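Local coordinates for protein alpha-fucosidase (Bifidobacterium bifidum, PDB 2EAB) that probably hydrolyses alpha-1,2-linked L-fucose from glycans, this chain being the catalytic domain, together with its flanking domains, of a longer multidomain protein, at residues A[347-351]-A[352-356]; A[743-746]-A[747-751]. One frame throughout, in Å; residues are numbered along the deposited sequence.

Interaction 1 (A[347-351]-A[352-356]); sequences GAVAT and DALLK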
# COMPACT_ATOMS: atom_id res chain seq x y z
N GLY A 347 -34.13 6.81 6.49
CA GLY A 347 -33.69 5.85 7.51
C GLY A 347 -32.21 5.53 7.41
O GLY A 347 -31.81 4.38 7.63
N ALA A 348 -31.40 6.53 7.08
CA ALA A 348 -29.94 6.37 7.02
C ALA A 348 -29.40 5.99 8.39
O ALA A 348 -29.83 6.54 9.40
CB ALA A 348 -29.29 7.64 6.53
N VAL A 349 -28.46 5.06 8.40
CA VAL A 349 -27.86 4.57 9.64
C VAL A 349 -26.41 5.03 9.75
O VAL A 349 -25.69 5.11 8.75
CB VAL A 349 -27.96 3.03 9.76
CG1 VAL A 349 -29.40 2.60 10.02
CG2 VAL A 349 -27.40 2.34 8.51
N ALA A 350 -26.00 5.34 10.98
CA ALA A 350 -24.61 5.72 11.26
C ALA A 350 -23.67 4.56 10.93
O ALA A 350 -24.06 3.40 10.96
CB ALA A 350 -24.46 6.14 12.71
N THR A 351 -22.42 4.90 10.64
CA THR A 351 -21.45 3.94 10.13
C THR A 351 -21.13 2.83 11.14
O THR A 351 -20.97 1.67 10.76
CB THR A 351 -20.18 4.66 9.64
OG1 THR A 351 -20.56 5.65 8.67
CG2 THR A 351 -19.19 3.69 9.00
N ASP A 352 -21.07 3.18 12.42
CA ASP A 352 -20.90 2.17 13.46
C ASP A 352 -22.12 1.24 13.57
O ASP A 352 -21.97 0.02 13.69
CB ASP A 352 -20.50 2.78 14.82
CG ASP A 352 -21.43 3.90 15.30
OD1 ASP A 352 -22.32 4.36 14.55
OD2 ASP A 352 -21.23 4.33 16.45
N ALA A 353 -23.31 1.82 13.50
CA ALA A 353 -24.56 1.04 13.49
C ALA A 353 -24.63 0.13 12.26
O ALA A 353 -25.08 -1.02 12.35
CB ALA A 353 -25.77 1.95 13.56
N LEU A 354 -24.19 0.67 11.13
CA LEU A 354 -24.15 -0.07 9.87
C LEU A 354 -23.23 -1.28 9.97
O LEU A 354 -23.60 -2.38 9.57
CB LEU A 354 -23.71 0.85 8.73
CG LEU A 354 -23.59 0.25 7.32
CD1 LEU A 354 -24.95 -0.15 6.79
CD2 LEU A 354 -22.94 1.26 6.39
N LEU A 355 -22.03 -1.07 10.51
CA LEU A 355 -21.09 -2.16 10.70
C LEU A 355 -21.67 -3.24 11.62
O LEU A 355 -21.57 -4.43 11.32
CB LEU A 355 -19.76 -1.64 11.26
CG LEU A 355 -18.70 -2.68 11.62
CD1 LEU A 355 -18.22 -3.46 10.38
CD2 LEU A 355 -17.52 -2.02 12.32
N LYS A 356 -22.30 -2.82 12.72
CA LYS A 356 -22.90 -3.74 13.67
C LYS A 356 -23.99 -4.59 13.01
O LYS A 356 -24.05 -5.80 13.22
CB LYS A 356 -23.44 -2.99 14.88
CG LYS A 356 -23.73 -3.87 16.08
CD LYS A 356 -24.02 -3.03 17.32
CE LYS A 356 -24.21 -3.90 18.55
NZ LYS A 356 -24.42 -3.07 19.77
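Val349 and Leu354 meet across the opening turn of helix 351-360, their side chains crossing at about a right angle. One methyl does the work for the valine: CG2 of Val349 lies 3.9 Å from CD1 of Leu354 and 4.0 Å from CB of Leu354. With Ala350 as the N-cap, the pair is a hydrophobic staple, joining the residue before the cap to the fourth residue of the helix. Leu354 also packs on Gln367 and Leu371 of helix 365-386, so the staple is pressed against a second helix.

Around the corner of the same turn, Asp352 folds back over the cap. Its CG occupies the crowded position between the backbone N and the carbonyl carbon (chi1 53°), which brings OD1 to 2.9 Å from Ala353 N. This hydrogen bond is bent, 132° at the hydrogen, and the N-H comes from above the carboxylate plane, 42° out of it. The same OD1 rests 3.3 Å from CB of Ala350, the methyl lying almost in the plane of the carboxylate, beyond that oxygen. OD2 is held by Gln24, while the hydroxyl of Thr351 bonds to Trp21, tying the helix start to strand 19-22. An asparagine here, lacking the charge, would probably leave either Ala353 N or the Gln24 amide without its acceptor, depending on how its own amide turned.

Backbone bonds start the helix proper, Leu354 N to Ala350 O at 2.7 Å and Leu355 N to Thr351 O at 2.9 Å. Since the N-cap alanine has no polar side chain to offer, the carboxylate of Asp352 offers an acceptor to an N-H of the first turn, and its charge there is likely to interact favourably with the helix dipole.

Interaction 2 (A[743-746]-A[747-751]); sequences QLVE and LQLKN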
# COMPACT_ATOMS: atom_id res chain seq x y z
N GLN A 743 -17.47 -13.54 -0.76
CA GLN A 743 -17.59 -14.10 0.58
C GLN A 743 -16.41 -13.69 1.47
O GLN A 743 -16.58 -13.48 2.67
CB GLN A 743 -17.72 -15.61 0.52
CG GLN A 743 -19.08 -16.13 0.12
CD GLN A 743 -19.13 -17.64 0.17
OE1 GLN A 743 -19.78 -18.23 1.03
NE2 GLN A 743 -18.40 -18.28 -0.73
N LEU A 744 -15.23 -13.56 0.87
CA LEU A 744 -14.05 -13.08 1.60
C LEU A 744 -14.15 -11.59 1.93
O LEU A 744 -13.73 -11.18 3.01
CB LEU A 744 -12.76 -13.41 0.85
CG LEU A 744 -12.42 -14.91 0.82
CD1 LEU A 744 -11.42 -15.18 -0.28
CD2 LEU A 744 -11.90 -15.42 2.16
N VAL A 745 -14.71 -10.79 1.02
CA VAL A 745 -14.99 -9.39 1.32
C VAL A 745 -15.95 -9.29 2.51
O VAL A 745 -15.71 -8.51 3.44
CB VAL A 745 -15.58 -8.64 0.09
CG1 VAL A 745 -16.06 -7.25 0.48
CG2 VAL A 745 -14.54 -8.54 -1.02
N GLU A 746 -17.00 -10.11 2.50
CA GLU A 746 -17.96 -10.16 3.61
C GLU A 746 -17.25 -10.46 4.92
O GLU A 746 -17.51 -9.83 5.94
CB GLU A 746 -18.99 -11.26 3.38
CG GLU A 746 -20.11 -10.94 2.44
CD GLU A 746 -21.14 -12.05 2.42
OE1 GLU A 746 -20.74 -13.23 2.24
OE2 GLU A 746 -22.34 -11.77 2.60
N LEU A 747 -16.36 -11.45 4.88
CA LEU A 747 -15.63 -11.85 6.08
C LEU A 747 -14.68 -10.76 6.57
O LEU A 747 -14.54 -10.58 7.78
CB LEU A 747 -14.90 -13.18 5.86
CG LEU A 747 -15.80 -14.42 5.80
CD1 LEU A 747 -15.05 -15.62 5.25
CD2 LEU A 747 -16.43 -14.73 7.15
N GLN A 748 -14.04 -10.04 5.65
CA GLN A 748 -13.20 -8.91 6.04
C GLN A 748 -14.02 -7.84 6.76
O GLN A 748 -13.61 -7.32 7.80
CB GLN A 748 -12.47 -8.30 4.84
CG GLN A 748 -11.55 -7.14 5.27
CD GLN A 748 -10.84 -6.47 4.11
OE1 GLN A 748 -11.34 -6.42 2.99
NE2 GLN A 748 -9.66 -5.93 4.39
N LEU A 749 -15.18 -7.52 6.20
CA LEU A 749 -16.03 -6.50 6.79
C LEU A 749 -16.54 -6.92 8.17
O LEU A 749 -16.64 -6.10 9.07
CB LEU A 749 -17.18 -6.13 5.85
CG LEU A 749 -16.89 -4.96 4.89
CD1 LEU A 749 -15.59 -5.15 4.10
CD2 LEU A 749 -18.05 -4.75 3.93
N LYS A 750 -16.84 -8.21 8.33
CA LYS A 750 -17.36 -8.71 9.61
C LYS A 750 -16.29 -8.89 10.68
O LYS A 750 -16.57 -8.73 11.88
CB LYS A 750 -18.10 -10.03 9.40
CG LYS A 750 -19.42 -9.89 8.67
CD LYS A 750 -20.03 -11.25 8.39
CE LYS A 750 -21.29 -11.10 7.57
NZ LYS A 750 -21.92 -12.42 7.27
N ASN A 751 -15.06 -9.20 10.26
CA ASN A 751 -14.03 -9.67 11.19
C ASN A 751 -12.72 -8.89 11.18
O ASN A 751 -11.80 -9.24 11.93
CB ASN A 751 -13.74 -11.15 10.93
CG ASN A 751 -14.95 -12.03 11.12
OD1 ASN A 751 -15.47 -12.15 12.23
ND2 ASN A 751 -15.42 -12.65 10.04
O HOH W 1 -23.92 -11.46 5.54
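Over one face of the Glu746 carboxylate stands the ammonium group of Lys750, one helical turn on, with NZ of Lys750 4.7 Å from OE2 of Glu746, too far for direct contact. A water sits above the same face. It accepts from Lys750 NZ at 2.8 Å, and its O gives a weak bond to Glu746 OE2, 3.4 Å away. That carboxylate oxygen has its stronger partner in Lys368, a salt bridge. The amide of Gln748 is gripped at its polar atoms, OE1 by Asn772 and NE2 by Gly768 O and Asp759. The Asn751 amide turns back on its own turn, with ND2 in a weak bond to Leu747 O.

These groups decorate the last turns of helix 738-751, in the helical catalytic domain, an (alpha/alpha)6 barrel in glycoside hydrolase family 95. Regular i to i+4 backbone bonds run through it, among them Leu749 N to Val745 O at 3.0 Å. Lys750 keeps CG beside its backbone N (chi1 -70°), which lays CG of Lys750 3.3 Å from Glu746 O, at the start of an extended chain. Leu747 likewise drapes over the preceding turn, its CG 3.4 Å from Gln743 O. On the buried side, CD1 of Leu749 approaches CG1 of Val745 to 4.2 Å, and the leucine packs on Leu371 and Val375 of helix 365-386.

Overall arrangement
Both contacts are local, closing single turns of helix rather than long loops, and they follow one another along the chain without nesting or crossing. Interaction 1 comes first, where the loop after strand 335-337 enters helix 351-360 beside strand 19-22; interaction 2 lies near the end of helix 738-751, almost 400 residues later. Folding brings their centres to about 17 Å from each other, and they touch directly where Leu355 CD1 lies 3.4 Å from Leu749 O. Farther along helix 351-360, Tyr358 and Gln359 also reach interaction 2. Helix 365-386 is their common neighbour, with Leu371 touching side chains from both.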